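Local coordinates for protein tryptophanyl-tRNA synthetase (Cryptosporidium parvum Iowa II, PDB 3HV0) that probably joins tryptophan to its cognate tRNA at the expense of ATP, as a class I aminoacyl-tRNA synthetase of the parasite's cytoplasm, at residues P83-L88 / S275-D280; I112-D117 / E137-I142; R321-D326 / Q353-L358; L77-G82 / V94-T99. All coordinates share one frame; numbering follows the deposited sequence.

Contact 1: residues P83-L88 / S275-D280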
loop_
_atom_site.group_PDB
_atom_site.type_symbol
_atom_site.label_atom_id
_atom_site.label_comp_id
_atom_site.label_asym_id
_atom_site.label_seq_id
_atom_site.Cartn_x
_atom_site.Cartn_y
_atom_site.Cartn_z
ATOM N N PRO A 83 -8.482 13.097 8.145
ATOM C CA PRO A 83 -9.240 14.181 7.542
ATOM C C PRO A 83 -10.618 13.780 6.991
ATOM O O PRO A 83 -10.774 13.614 5.786
ATOM C CB PRO A 83 -8.334 14.630 6.394
ATOM C CG PRO A 83 -7.591 13.458 6.031
ATOM C CD PRO A 83 -7.373 12.679 7.272
ATOM N N SER A 84 -11.611 13.653 7.869
ATOM C CA SER A 84 -12.995 13.418 7.458
ATOM C C SER A 84 -13.808 14.700 7.383
ATOM O O SER A 84 -14.963 14.685 6.960
ATOM C CB SER A 84 -13.658 12.461 8.435
ATOM O OG SER A 84 -13.110 12.629 9.724
ATOM N N SER A 85 -13.219 15.808 7.824
ATOM C CA SER A 85 -13.879 17.119 7.788
ATOM C C SER A 85 -12.831 18.154 7.448
ATOM O O SER A 85 -11.644 17.950 7.695
ATOM C CB SER A 85 -14.516 17.451 9.145
ATOM O OG SER A 85 -13.529 17.730 10.132
ATOM N N GLU A 86 -13.279 19.270 6.890
ATOM C CA GLU A 86 -12.375 20.316 6.432
ATOM C C GLU A 86 -11.682 21.025 7.591
ATOM O O GLU A 86 -10.543 21.482 7.436
ATOM C CB GLU A 86 -13.098 21.332 5.556
ATOM C CG GLU A 86 -12.144 22.057 4.616
ATOM C CD GLU A 86 -12.830 23.068 3.727
ATOM O OE1 GLU A 86 -13.460 22.646 2.727
ATOM O OE2 GLU A 86 -12.707 24.284 4.025
ATOM N N SER A 87 -12.353 21.099 8.744
ATOM C CA SER A 87 -11.764 21.694 9.939
ATOM C C SER A 87 -11.686 20.712 11.112
ATOM O O SER A 87 -12.482 19.793 11.243
ATOM C CB SER A 87 -12.554 22.930 10.346
ATOM O OG SER A 87 -11.855 23.629 11.360
ATOM N N LEU A 88 -10.695 20.905 11.963
ATOM C CA LEU A 88 -10.536 20.081 13.158
ATOM C C LEU A 88 -11.554 20.497 14.214
ATOM O O LEU A 88 -11.837 21.690 14.359
ATOM C CB LEU A 88 -9.116 20.212 13.717
ATOM C CG LEU A 88 -8.107 19.165 13.189
ATOM C CD1 LEU A 88 -8.084 19.073 11.654
ATOM C CD2 LEU A 88 -6.712 19.439 13.741
ATOM N N SER A 275 -20.328 19.471 16.097
ATOM C CA SER A 275 -19.604 19.844 17.312
ATOM C C SER A 275 -18.709 21.051 17.012
ATOM O O SER A 275 -18.658 21.539 15.876
ATOM C CB SER A 275 -18.762 18.673 17.806
ATOM O OG SER A 275 -17.816 18.300 16.815
ATOM N N ILE A 276 -17.988 21.511 18.028
ATOM C CA ILE A 276 -17.262 22.788 17.971
ATOM C C ILE A 276 -15.995 22.716 17.069
ATOM O O ILE A 276 -15.030 22.002 17.385
ATOM C CB ILE A 276 -16.884 23.233 19.418
ATOM C CG1 ILE A 276 -17.317 24.645 19.713
ATOM C CG2 ILE A 276 -15.418 23.190 19.637
ATOM C CD1 ILE A 276 -18.831 24.810 19.691
ATOM N N PHE A 277 -16.000 23.426 15.942
ATOM C CA PHE A 277 -14.818 23.463 15.078
ATOM C C PHE A 277 -13.932 24.676 15.385
ATOM O O PHE A 277 -14.410 25.708 15.847
ATOM C CB PHE A 277 -15.213 23.472 13.604
ATOM C CG PHE A 277 -15.986 22.259 13.167
ATOM C CD1 PHE A 277 -15.330 21.133 12.678
ATOM C CD2 PHE A 277 -17.371 22.253 13.206
ATOM C CE1 PHE A 277 -16.052 20.014 12.244
ATOM C CE2 PHE A 277 -18.097 21.141 12.780
ATOM C CZ PHE A 277 -17.436 20.019 12.306
ATOM N N VAL A 278 -12.634 24.555 15.111
ATOM C CA VAL A 278 -11.706 25.667 15.378
ATOM C C VAL A 278 -11.952 26.894 14.507
ATOM O O VAL A 278 -11.486 27.975 14.851
ATOM C CB VAL A 278 -10.222 25.254 15.227
ATOM C CG1 VAL A 278 -9.857 24.187 16.246
ATOM C CG2 VAL A 278 -9.942 24.787 13.823
ATOM N N ASN A 279 -12.663 26.732 13.387
ATOM C CA ASN A 279 -13.042 27.869 12.536
ATOM C C ASN A 279 -14.481 28.363 12.747
ATOM O O ASN A 279 -15.011 29.100 11.914
ATOM C CB ASN A 279 -12.824 27.530 11.064
ATOM C CG ASN A 279 -13.811 26.506 10.541
ATOM O OD1 ASN A 279 -14.359 25.704 11.293
ATOM N ND2 ASN A 279 -14.031 26.522 9.237
ATOM N N ASP A 280 -15.110 27.963 13.852
ATOM C CA ASP A 280 -16.444 28.459 14.198
ATOM C C ASP A 280 -16.365 29.885 14.736
ATOM O O ASP A 280 -15.472 30.219 15.523
ATOM C CB ASP A 280 -17.130 27.564 15.248
ATOM C CG ASP A 280 -17.941 26.432 14.636
ATOM O OD1 ASP A 280 -18.228 26.460 13.424
ATOM O OD2 ASP A 280 -18.319 25.513 15.392
#
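Phe277 runs beside the backbone of Ser87 and Leu88. Its CB lies 4.0 Å from Ser87 OG. With CG anti to its carbonyl carbon (chi1 -61°), the ring turns its CD1-CE1 edge toward the 83-88 loop. CD1 stands 3.5 Å from Ser87 O, which lies near the ring plane, so the carbonyl oxygen meets the aromatic edge. One atom further, CE1 is 4.0 Å from Ser85 OG, also at the edge. That hydroxyl donates to Ser87 O at 2.6 Å, tilted from the carbonyl plane, and holds the oxygen beside the ring. The backbones are joined by one straight bond: Val278 N reaches Leu88 O at 3.1 Å, with 164° at the hydrogen. A weak bond joins Ser87 OG to Asn279 OD1 (3.3 Å), while Val278 CG2 packs at 3.3 Å from the same Ser87 OG. Phe277 O accepts from Asp280 N, closing the type I turn, and Phe277 N-H in addition meets Asp280 OD2 from above the carboxylate plane. His89, its ring at about 50° to that of Phe277, opens the sequence His-Val-Gly-His. The 275-280 turn thus packs on the loop that runs into the HIGH-type signature of the class I catalytic domain.

Contact 2: residues I112-D117 / E137-I142. With TRP (tryptophan), chain C.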
loop_
_atom_site.group_PDB
_atom_site.type_symbol
_atom_site.label_atom_id
_atom_site.label_comp_id
_atom_site.label_asym_id
_atom_site.label_seq_id
_atom_site.Cartn_x
_atom_site.Cartn_y
_atom_site.Cartn_z
ATOM N N ILE A 112 4.004 13.702 11.774
ATOM C CA ILE A 112 2.543 13.786 11.816
ATOM C C ILE A 112 1.876 13.222 10.515
ATOM O O ILE A 112 2.136 13.713 9.426
ATOM C CB ILE A 112 2.078 15.234 12.012
ATOM C CG1 ILE A 112 2.725 15.867 13.266
ATOM C CG2 ILE A 112 0.598 15.306 12.166
ATOM C CD1 ILE A 112 2.326 17.311 13.545
ATOM N N GLN A 113 0.987 12.233 10.651
ATOM C CA GLN A 113 0.402 11.535 9.506
ATOM C C GLN A 113 -1.052 11.951 9.231
ATOM O O GLN A 113 -1.933 11.797 10.090
ATOM C CB GLN A 113 0.447 10.018 9.741
ATOM C CG GLN A 113 -0.228 9.191 8.647
ATOM C CD GLN A 113 -0.255 7.685 8.954
ATOM O OE1 GLN A 113 -0.715 7.274 10.012
ATOM N NE2 GLN A 113 0.242 6.872 8.028
ATOM N N LEU A 114 -1.307 12.505 8.058
ATOM C CA LEU A 114 -2.672 12.787 7.690
ATOM C C LEU A 114 -3.192 11.612 6.861
ATOM O O LEU A 114 -2.708 11.354 5.776
ATOM C CB LEU A 114 -2.754 14.122 6.975
ATOM C CG LEU A 114 -2.642 15.215 8.051
ATOM C CD1 LEU A 114 -1.543 16.235 7.768
ATOM C CD2 LEU A 114 -4.005 15.844 8.268
ATOM N N THR A 115 -4.161 10.887 7.399
ATOM C CA THR A 115 -4.573 9.623 6.821
ATOM C C THR A 115 -5.660 9.774 5.766
ATOM O O THR A 115 -6.758 9.230 5.922
ATOM C CB THR A 115 -5.025 8.605 7.917
ATOM O OG1 THR A 115 -6.262 9.005 8.528
ATOM C CG2 THR A 115 -3.985 8.504 8.968
ATOM N N ASP A 116 -5.359 10.451 4.661
ATOM C CA ASP A 116 -6.384 10.598 3.594
ATOM C C ASP A 116 -6.822 9.258 2.973
ATOM O O ASP A 116 -7.937 9.153 2.505
ATOM C CB ASP A 116 -5.974 11.587 2.502
ATOM C CG ASP A 116 -4.515 11.493 2.151
ATOM O OD1 ASP A 116 -4.040 10.446 1.713
ATOM O OD2 ASP A 116 -3.792 12.461 2.318
ATOM N N ASP A 117 -5.941 8.260 2.970
ATOM C CA ASP A 117 -6.278 6.898 2.581
ATOM C C ASP A 117 -7.319 6.230 3.489
ATOM O O ASP A 117 -8.278 5.648 2.990
ATOM C CB ASP A 117 -5.012 6.029 2.484
ATOM C CG ASP A 117 -4.112 6.130 3.720
ATOM O OD1 ASP A 117 -4.496 6.817 4.681
ATOM O OD2 ASP A 117 -3.022 5.520 3.721
ATOM N N GLU A 137 -6.122 21.370 4.316
ATOM C CA GLU A 137 -6.695 22.381 5.194
ATOM C C GLU A 137 -6.419 22.023 6.638
ATOM O O GLU A 137 -6.023 22.878 7.437
ATOM C CB GLU A 137 -8.194 22.521 4.964
ATOM C CG GLU A 137 -8.562 23.059 3.595
ATOM C CD GLU A 137 -8.020 24.445 3.350
ATOM O OE1 GLU A 137 -7.847 25.197 4.320
ATOM O OE2 GLU A 137 -7.769 24.783 2.177
ATOM N N ASN A 138 -6.621 20.750 6.963
ATOM C CA ASN A 138 -6.277 20.218 8.295
ATOM C C ASN A 138 -4.835 20.515 8.724
ATOM O O ASN A 138 -4.611 20.833 9.886
ATOM C CB ASN A 138 -6.532 18.717 8.351
ATOM C CG ASN A 138 -8.018 18.367 8.474
ATOM O OD1 ASN A 138 -8.348 17.243 8.824
ATOM N ND2 ASN A 138 -8.918 19.324 8.187
ATOM N N MET A 139 -3.876 20.429 7.796
ATOM C CA MET A 139 -2.474 20.779 8.088
ATOM C C MET A 139 -2.324 22.194 8.606
ATOM O O MET A 139 -1.522 22.436 9.510
ATOM C CB MET A 139 -1.577 20.673 6.851
ATOM C CG MET A 139 -1.397 19.280 6.327
ATOM S SD MET A 139 -0.023 19.102 5.176
ATOM C CE MET A 139 1.126 20.287 5.888
ATOM N N LYS A 140 -3.071 23.119 8.012
ATOM C CA LYS A 140 -3.066 24.510 8.444
ATOM C C LYS A 140 -3.512 24.646 9.905
ATOM O O LYS A 140 -2.899 25.385 10.695
ATOM C CB LYS A 140 -3.973 25.373 7.547
ATOM C CG LYS A 140 -3.536 25.466 6.098
ATOM C CD LYS A 140 -4.573 26.179 5.235
ATOM C CE LYS A 140 -3.930 26.686 3.943
ATOM N NZ LYS A 140 -4.899 27.272 2.970
ATOM N N ASP A 141 -4.590 23.956 10.255
ATOM C CA ASP A 141 -5.039 23.933 11.640
ATOM C C ASP A 141 -3.958 23.313 12.515
ATOM O O ASP A 141 -3.760 23.722 13.646
ATOM C CB ASP A 141 -6.297 23.076 11.805
ATOM C CG ASP A 141 -7.491 23.597 11.041
ATOM O OD1 ASP A 141 -8.378 22.767 10.719
ATOM O OD2 ASP A 141 -7.568 24.810 10.780
ATOM N N ILE A 142 -3.292 22.281 11.996
ATOM C CA ILE A 142 -2.272 21.589 12.777
ATOM C C ILE A 142 -1.082 22.517 13.000
ATOM O O ILE A 142 -0.632 22.676 14.139
ATOM C CB ILE A 142 -1.864 20.247 12.152
ATOM C CG1 ILE A 142 -3.004 19.245 12.336
ATOM C CG2 ILE A 142 -0.578 19.701 12.797
ATOM C CD1 ILE A 142 -2.877 17.979 11.538
HETATM N N TRP C . -6.539 7.221 12.257
HETATM C CA TRP C . -6.386 8.334 13.241
HETATM C C TRP C . -7.712 9.060 13.412
HETATM O O TRP C . -8.594 8.964 12.538
HETATM C CB TRP C . -5.273 9.322 12.838
HETATM C CG TRP C . -3.888 8.880 13.246
HETATM C CD1 TRP C . -2.908 8.370 12.428
HETATM C CD2 TRP C . -3.316 8.924 14.562
HETATM N NE1 TRP C . -1.779 8.100 13.153
HETATM C CE2 TRP C . -2.005 8.416 14.466
HETATM C CE3 TRP C . -3.782 9.342 15.806
HETATM C CZ2 TRP C . -1.159 8.315 15.568
HETATM C CZ3 TRP C . -2.941 9.236 16.898
HETATM C CH2 TRP C . -1.643 8.714 16.772
HETATM O OXT TRP C . -7.902 9.737 14.440
#
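Asn138 OD1 accepts a hydrogen bond from Arg81 NE and its ND2 donates to Ser85 O. The two bonds fix the rotation of the Asn138 amide, while CB of the same Asn138 side chain packs 3.8 Å from Leu114 CD2. The setting is one layer of a Rossmann-type fold: helix 128-143 covers strand 110-114 within the crossover leading to strand 152-156. The axes of 112-114 and 137-142 pass 10.2 Å apart at 152°, nearly antiparallel. Across this interface the contacts are apolar. Leu114 splits its two methyls: CD1 crosses Met139 at a slant, 3.4 Å from CG, whereas CD2 meets Ile142 CD1 tip to tip at 4.1 Å. Further back along the strand, the extended chain of Ile112 (chi2 180°) carries CD1 to Ile142 CG2, 3.8 Å away, the two side chains sliding past each other in opposite directions. All five touching residues are buried; Asn138 joins the apolar packing through its CB.

The other side of the strand faces the bound tryptophan. Gln113, its CG anti to the backbone N (chi1 176°), stretches toward the indole. Its NE2 is held by Asn157 OD1 and Val200 O and its OE1 shares a hydrogen bond with Tyr78 OH, so the amide is fixed from both ends. Gln113 OE1 lies 3.4 Å from NE1 of the ligand. Thr115 lines the same pocket, its CG2 3.6 Å from the ligand's CD1.

Contact 3: residues R321-D326 / Q353-L358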
loop_
_atom_site.group_PDB
_atom_site.type_symbol
_atom_site.label_atom_id
_atom_site.label_comp_id
_atom_site.label_asym_id
_atom_site.label_seq_id
_atom_site.Cartn_x
_atom_site.Cartn_y
_atom_site.Cartn_z
ATOM N N ARG A 321 -12.434 21.780 32.044
ATOM C CA ARG A 321 -11.302 21.065 32.643
ATOM C C ARG A 321 -10.111 20.973 31.681
ATOM O O ARG A 321 -8.961 21.060 32.110
ATOM C CB ARG A 321 -11.736 19.673 33.109
ATOM C CG ARG A 321 -12.723 19.726 34.267
ATOM C CD ARG A 321 -13.113 18.364 34.789
ATOM N NE ARG A 321 -12.074 17.807 35.650
ATOM C CZ ARG A 321 -11.159 16.915 35.272
ATOM N NH1 ARG A 321 -11.132 16.445 34.027
ATOM N NH2 ARG A 321 -10.262 16.484 36.153
ATOM N N PHE A 322 -10.407 20.827 30.389
ATOM C CA PHE A 322 -9.395 20.765 29.337
ATOM C C PHE A 322 -8.837 22.152 29.061
ATOM O O PHE A 322 -7.640 22.309 28.828
ATOM C CB PHE A 322 -9.981 20.217 28.022
ATOM C CG PHE A 322 -10.341 18.757 28.068
ATOM C CD1 PHE A 322 -11.378 18.304 28.867
ATOM C CD2 PHE A 322 -9.671 17.840 27.288
ATOM C CE1 PHE A 322 -11.728 16.964 28.913
ATOM C CE2 PHE A 322 -10.022 16.486 27.324
ATOM C CZ PHE A 322 -11.054 16.053 28.143
ATOM N N LEU A 323 -9.715 23.156 29.079
ATOM C CA LEU A 323 -9.373 24.506 28.618
ATOM C C LEU A 323 -8.758 25.408 29.698
ATOM O O LEU A 323 -7.768 26.092 29.445
ATOM C CB LEU A 323 -10.609 25.190 28.013
ATOM C CG LEU A 323 -10.882 24.918 26.529
ATOM C CD1 LEU A 323 -10.892 23.441 26.203
ATOM C CD2 LEU A 323 -12.206 25.542 26.133
ATOM N N MET A 324 -9.337 25.417 30.897
ATOM C CA MET A 324 -8.988 26.447 31.880
ATOM C C MET A 324 -7.609 26.265 32.502
ATOM O O MET A 324 -7.408 25.396 33.341
ATOM C CB MET A 324 -10.053 26.570 32.976
ATOM C CG MET A 324 -11.196 27.512 32.612
ATOM S SD MET A 324 -11.867 28.351 34.034
ATOM C CE MET A 324 -12.095 26.969 35.141
ATOM N N GLU A 325 -6.673 27.116 32.095
ATOM C CA GLU A 325 -5.321 27.129 32.668
ATOM C C GLU A 325 -5.279 27.674 34.105
ATOM O O GLU A 325 -4.251 27.560 34.775
ATOM C CB GLU A 325 -4.367 27.931 31.765
ATOM C CG GLU A 325 -3.871 27.132 30.556
ATOM C CD GLU A 325 -3.903 27.912 29.242
ATOM O OE1 GLU A 325 -3.487 29.094 29.218
ATOM O OE2 GLU A 325 -4.343 27.330 28.225
ATOM N N ASP A 326 -6.380 28.262 34.574
ATOM C CA ASP A 326 -6.459 28.768 35.942
ATOM C C ASP A 326 -7.098 27.720 36.857
ATOM O O ASP A 326 -8.293 27.437 36.743
ATOM C CB ASP A 326 -7.267 30.072 35.976
ATOM C CG ASP A 326 -6.980 30.920 37.214
ATOM O OD1 ASP A 326 -6.659 32.115 37.035
ATOM O OD2 ASP A 326 -7.074 30.405 38.356
ATOM N N GLN A 353 -16.963 31.753 26.251
ATOM C CA GLN A 353 -15.947 32.790 26.136
ATOM C C GLN A 353 -14.536 32.223 26.166
ATOM O O GLN A 353 -13.646 32.772 25.518
ATOM C CB GLN A 353 -16.143 33.900 27.177
ATOM C CG GLN A 353 -15.340 33.805 28.469
ATOM C CD GLN A 353 -15.273 35.149 29.188
ATOM O OE1 GLN A 353 -14.187 35.649 29.486
ATOM N NE2 GLN A 353 -16.440 35.759 29.436
ATOM N N GLU A 354 -14.337 31.128 26.900
ATOM C CA GLU A 354 -13.073 30.369 26.838
ATOM C C GLU A 354 -12.840 29.764 25.454
ATOM O O GLU A 354 -11.744 29.871 24.898
ATOM C CB GLU A 354 -13.049 29.257 27.888
ATOM C CG GLU A 354 -12.777 29.745 29.308
ATOM C CD GLU A 354 -11.331 30.195 29.542
ATOM O OE1 GLU A 354 -10.395 29.550 29.036
ATOM O OE2 GLU A 354 -11.128 31.189 30.263
ATOM N N LEU A 355 -13.877 29.130 24.911
ATOM C CA LEU A 355 -13.815 28.544 23.575
ATOM C C LEU A 355 -13.481 29.558 22.477
ATOM O O LEU A 355 -12.751 29.224 21.540
ATOM C CB LEU A 355 -15.122 27.824 23.218
ATOM C CG LEU A 355 -15.259 26.384 23.705
ATOM C CD1 LEU A 355 -16.563 25.783 23.223
ATOM C CD2 LEU A 355 -14.068 25.543 23.228
ATOM N N VAL A 356 -14.009 30.781 22.578
ATOM C CA VAL A 356 -13.797 31.772 21.517
ATOM C C VAL A 356 -12.436 32.455 21.650
ATOM O O VAL A 356 -11.827 32.824 20.645
ATOM C CB VAL A 356 -14.910 32.820 21.441
ATOM C CG1 VAL A 356 -16.270 32.137 21.468
ATOM C CG2 VAL A 356 -14.761 33.828 22.546
ATOM N N LYS A 357 -11.967 32.620 22.886
ATOM C CA LYS A 357 -10.582 33.024 23.129
ATOM C C LYS A 357 -9.649 32.007 22.483
ATOM O O LYS A 357 -8.741 32.384 21.746
ATOM C CB LYS A 357 -10.286 33.123 24.626
ATOM N N LEU A 358 -9.890 30.722 22.746
ATOM C CA LEU A 358 -9.103 29.640 22.139
ATOM C C LEU A 358 -9.201 29.657 20.616
ATOM O O LEU A 358 -8.195 29.595 19.912
ATOM C CB LEU A 358 -9.582 28.278 22.644
ATOM C CG LEU A 358 -8.802 27.046 22.181
ATOM C CD1 LEU A 358 -7.456 26.980 22.890
ATOM C CD2 LEU A 358 -9.587 25.776 22.439
#
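Helix 315-323 ends beside helix 344-367 with Leu323 and Glu354 CA atoms 7.2 Å apart, and Met324 (psi 107°) is the first residue to leave helical geometry. Leu323 makes most of the contact. Its CD2 lies 3.5 Å from Leu355 CD2, the two side chains crossing at about a right angle. The same methyl is 4.2 Å from Glu354 CB, and Leu323 CG is 4.4 Å from Leu358 CD2. Thus the leucine touches positions 354, 355 and 358, which share one side of the longer helix. Met324 adds a second, looser touch: its CG sits 4.1 Å from Glu354 CD, again across rather than alongside. The bend of Glu354 at chi2 (-72°) turns its carboxylate back toward the methionine. With no polar bond between the segments, the evidence is for plain packing. Beyond it, Leu355 continues onto Ile285 and Ile289, and Met324 onto Leu330 and Ile333 of helix 327-339, whose N-cap is Asp326, its OD2 bonded to Lys329 N. Helices 282-292, 315-323, 327-339 and 344-367 thus pack through apolar side chains, consistent with the C-terminal helical domain of tryptophanyl-tRNA synthetases.

Contact 4: residues L77-G82 / V94-T99. With TRP (tryptophan), chain C.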
loop_
_atom_site.group_PDB
_atom_site.type_symbol
_atom_site.label_atom_id
_atom_site.label_comp_id
_atom_site.label_asym_id
_atom_site.label_seq_id
_atom_site.Cartn_x
_atom_site.Cartn_y
_atom_site.Cartn_z
ATOM N N LEU A 77 8.549 11.945 18.370
ATOM C CA LEU A 77 7.112 11.884 18.614
ATOM C C LEU A 77 6.408 11.507 17.320
ATOM O O LEU A 77 6.855 11.850 16.269
ATOM C CB LEU A 77 6.599 13.228 19.137
ATOM C CG LEU A 77 7.243 13.753 20.432
ATOM C CD1 LEU A 77 7.240 15.274 20.548
ATOM C CD2 LEU A 77 6.580 13.121 21.651
ATOM N N TYR A 78 5.317 10.772 17.412
ATOM C CA TYR A 78 4.467 10.483 16.259
ATOM C C TYR A 78 3.006 10.591 16.687
ATOM O O TYR A 78 2.551 9.922 17.619
ATOM C CB TYR A 78 4.769 9.101 15.687
ATOM C CG TYR A 78 3.689 8.445 14.828
ATOM C CD1 TYR A 78 3.003 9.150 13.855
ATOM C CD2 TYR A 78 3.415 7.096 14.959
ATOM C CE1 TYR A 78 2.054 8.533 13.066
ATOM C CE2 TYR A 78 2.464 6.470 14.175
ATOM C CZ TYR A 78 1.783 7.192 13.225
ATOM O OH TYR A 78 0.812 6.547 12.453
ATOM N N THR A 79 2.286 11.478 16.019
ATOM C CA THR A 79 0.859 11.586 16.216
ATOM C C THR A 79 0.187 11.735 14.859
ATOM O O THR A 79 0.865 11.830 13.871
ATOM C CB THR A 79 0.525 12.712 17.163
ATOM O OG1 THR A 79 -0.716 12.408 17.793
ATOM C CG2 THR A 79 0.404 14.026 16.449
ATOM N N GLY A 80 -1.133 11.722 14.821
ATOM C CA GLY A 80 -1.851 11.759 13.528
ATOM C C GLY A 80 -3.250 12.314 13.575
ATOM O O GLY A 80 -3.735 12.687 14.633
ATOM N N ARG A 81 -3.877 12.372 12.393
ATOM C CA ARG A 81 -5.182 12.972 12.197
ATOM C C ARG A 81 -5.868 12.355 10.942
ATOM O O ARG A 81 -5.260 12.183 9.908
ATOM C CB ARG A 81 -4.994 14.485 12.104
ATOM C CG ARG A 81 -6.038 15.262 11.332
ATOM C CD ARG A 81 -7.425 15.240 11.976
ATOM N NE ARG A 81 -8.404 15.949 11.162
ATOM C CZ ARG A 81 -9.709 15.954 11.383
ATOM N NH1 ARG A 81 -10.218 15.288 12.403
ATOM N NH2 ARG A 81 -10.515 16.626 10.569
ATOM N N GLY A 82 -7.140 12.004 11.059
ATOM C CA GLY A 82 -7.905 11.499 9.923
ATOM C C GLY A 82 -8.799 12.579 9.347
ATOM O O GLY A 82 -9.761 12.960 9.991
ATOM N N VAL A 94 -6.743 18.361 21.450
ATOM C CA VAL A 94 -6.245 17.829 22.713
ATOM C C VAL A 94 -4.920 17.059 22.513
ATOM O O VAL A 94 -3.917 17.372 23.161
ATOM C CB VAL A 94 -7.330 17.008 23.462
ATOM C CG1 VAL A 94 -6.713 16.114 24.566
ATOM C CG2 VAL A 94 -8.394 17.959 24.042
ATOM N N PRO A 95 -4.878 16.100 21.589
ATOM C CA PRO A 95 -3.567 15.476 21.414
ATOM C C PRO A 95 -2.510 16.390 20.785
ATOM O O PRO A 95 -1.346 16.287 21.135
ATOM C CB PRO A 95 -3.868 14.286 20.496
ATOM C CG PRO A 95 -5.306 14.049 20.631
ATOM C CD PRO A 95 -5.910 15.405 20.809
ATOM N N PHE A 96 -2.912 17.284 19.883
ATOM C CA PHE A 96 -1.973 18.187 19.205
ATOM C C PHE A 96 -1.359 19.242 20.145
ATOM O O PHE A 96 -0.140 19.445 20.136
ATOM C CB PHE A 96 -2.614 18.832 17.969
ATOM C CG PHE A 96 -2.673 17.902 16.785
ATOM C CD1 PHE A 96 -1.548 17.647 16.038
ATOM C CD2 PHE A 96 -3.837 17.232 16.468
ATOM C CE1 PHE A 96 -1.581 16.764 14.989
ATOM C CE2 PHE A 96 -3.877 16.360 15.414
ATOM C CZ PHE A 96 -2.755 16.126 14.671
ATOM N N LEU A 97 -2.197 19.891 20.948
ATOM C CA LEU A 97 -1.717 20.828 21.964
ATOM C C LEU A 97 -0.768 20.143 22.954
ATOM O O LEU A 97 0.239 20.714 23.374
ATOM C CB LEU A 97 -2.880 21.491 22.713
ATOM C CG LEU A 97 -3.760 22.523 21.981
ATOM C CD1 LEU A 97 -4.710 23.207 22.982
ATOM C CD2 LEU A 97 -2.969 23.567 21.210
ATOM N N PHE A 98 -1.070 18.899 23.304
ATOM C CA PHE A 98 -0.209 18.135 24.219
ATOM C C PHE A 98 1.161 17.778 23.614
ATOM O O PHE A 98 2.199 17.910 24.264
ATOM C CB PHE A 98 -0.918 16.870 24.659
ATOM C CG PHE A 98 -0.225 16.158 25.757
ATOM C CD1 PHE A 98 -0.177 16.714 27.025
ATOM C CD2 PHE A 98 0.391 14.939 25.527
ATOM C CE1 PHE A 98 0.470 16.069 28.059
ATOM C CE2 PHE A 98 1.027 14.272 26.535
ATOM C CZ PHE A 98 1.069 14.832 27.823
ATOM N N THR A 99 1.153 17.350 22.361
ATOM C CA THR A 99 2.379 17.084 21.625
ATOM C C THR A 99 3.296 18.304 21.449
ATOM O O THR A 99 4.519 18.180 21.455
ATOM C CB THR A 99 2.043 16.599 20.233
ATOM O OG1 THR A 99 1.166 15.458 20.320
ATOM C CG2 THR A 99 3.350 16.262 19.483
HETATM N N TRP C . -6.539 7.221 12.257
HETATM C CA TRP C . -6.386 8.334 13.241
HETATM C C TRP C . -7.712 9.060 13.412
HETATM O O TRP C . -8.594 8.964 12.538
HETATM C CB TRP C . -5.273 9.322 12.838
HETATM C CG TRP C . -3.888 8.880 13.246
HETATM C CD1 TRP C . -2.908 8.370 12.428
HETATM C CD2 TRP C . -3.316 8.924 14.562
HETATM N NE1 TRP C . -1.779 8.100 13.153
HETATM C CE2 TRP C . -2.005 8.416 14.466
HETATM C CE3 TRP C . -3.782 9.342 15.806
HETATM C CZ2 TRP C . -1.159 8.315 15.568
HETATM C CZ3 TRP C . -2.941 9.236 16.898
HETATM C CH2 TRP C . -1.643 8.714 16.772
HETATM O OXT TRP C . -7.902 9.737 14.440
#
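Phe96 receives Arg81 CB at its edge, 3.8 Å from CZ and near the ring plane, while Thr79 CG2 (3.7 Å from Phe96 CE1) and Gly80 O (3.6 Å from Phe96 CZ) approach obliquely. The second flat group, Tyr78, points away from the helix: one face of its ring carries CZ2 of the bound tryptophan, offset toward the rim. From that indole, NE1 donates to Tyr78 OH at 3.1 Å with 163° at the hydrogen. Gly80, lacking a side chain, lets the indole lie close, CD2 of the ligand being 3.4 Å from Gly80 CA. Toward the helix, Thr79 has OG1 anti to its N (chi1 -153°), a setting that leaves CG2 for Phe96 and sends OG1 to Pro225 O. Thr99 OG1 binds Pro95 O at 2.8 Å; Thr99 N reaches the same oxygen from the opposite face. The Leu77 and Thr99 side chains slide past each other in opposite directions, Leu77 CD1 4.2 Å from Thr99 CG2. The axes of 94-99 and 77-81 approach to 9.3 Å at 155°, nearly antiparallel; helix 93-106 links strands 76-81 and 110-114 as a beta-alpha-beta unit. Ile142 of helix 128-143 packs on Phe96, and strand 222-227 adjoins strand 76-81 in the sheet, opposite strand 110-114.

How the contacts relate
From the N terminus, contact 4 closes first, bringing helix 93-106 back over strand 76-81. Segment 83-88 of contact 1 lies inside that short loop but finds its partner only at 275-280, so contacts 1 and 4 cross. Contact 2 is nested within the long span closed by contact 1 and sets helix 128-143 against the neighbouring strand 110-114; with contact 4 it borders the bound tryptophan. Contact 3 opens after all the others, in series, among the later helices. Ile276 meets Leu355, tying contact 1 to contact 3, and Phe322 packs on Val94, tying contact 3 to contact 4. Contacts 2 and 3 do not touch, their nearest atoms about 10 Å apart.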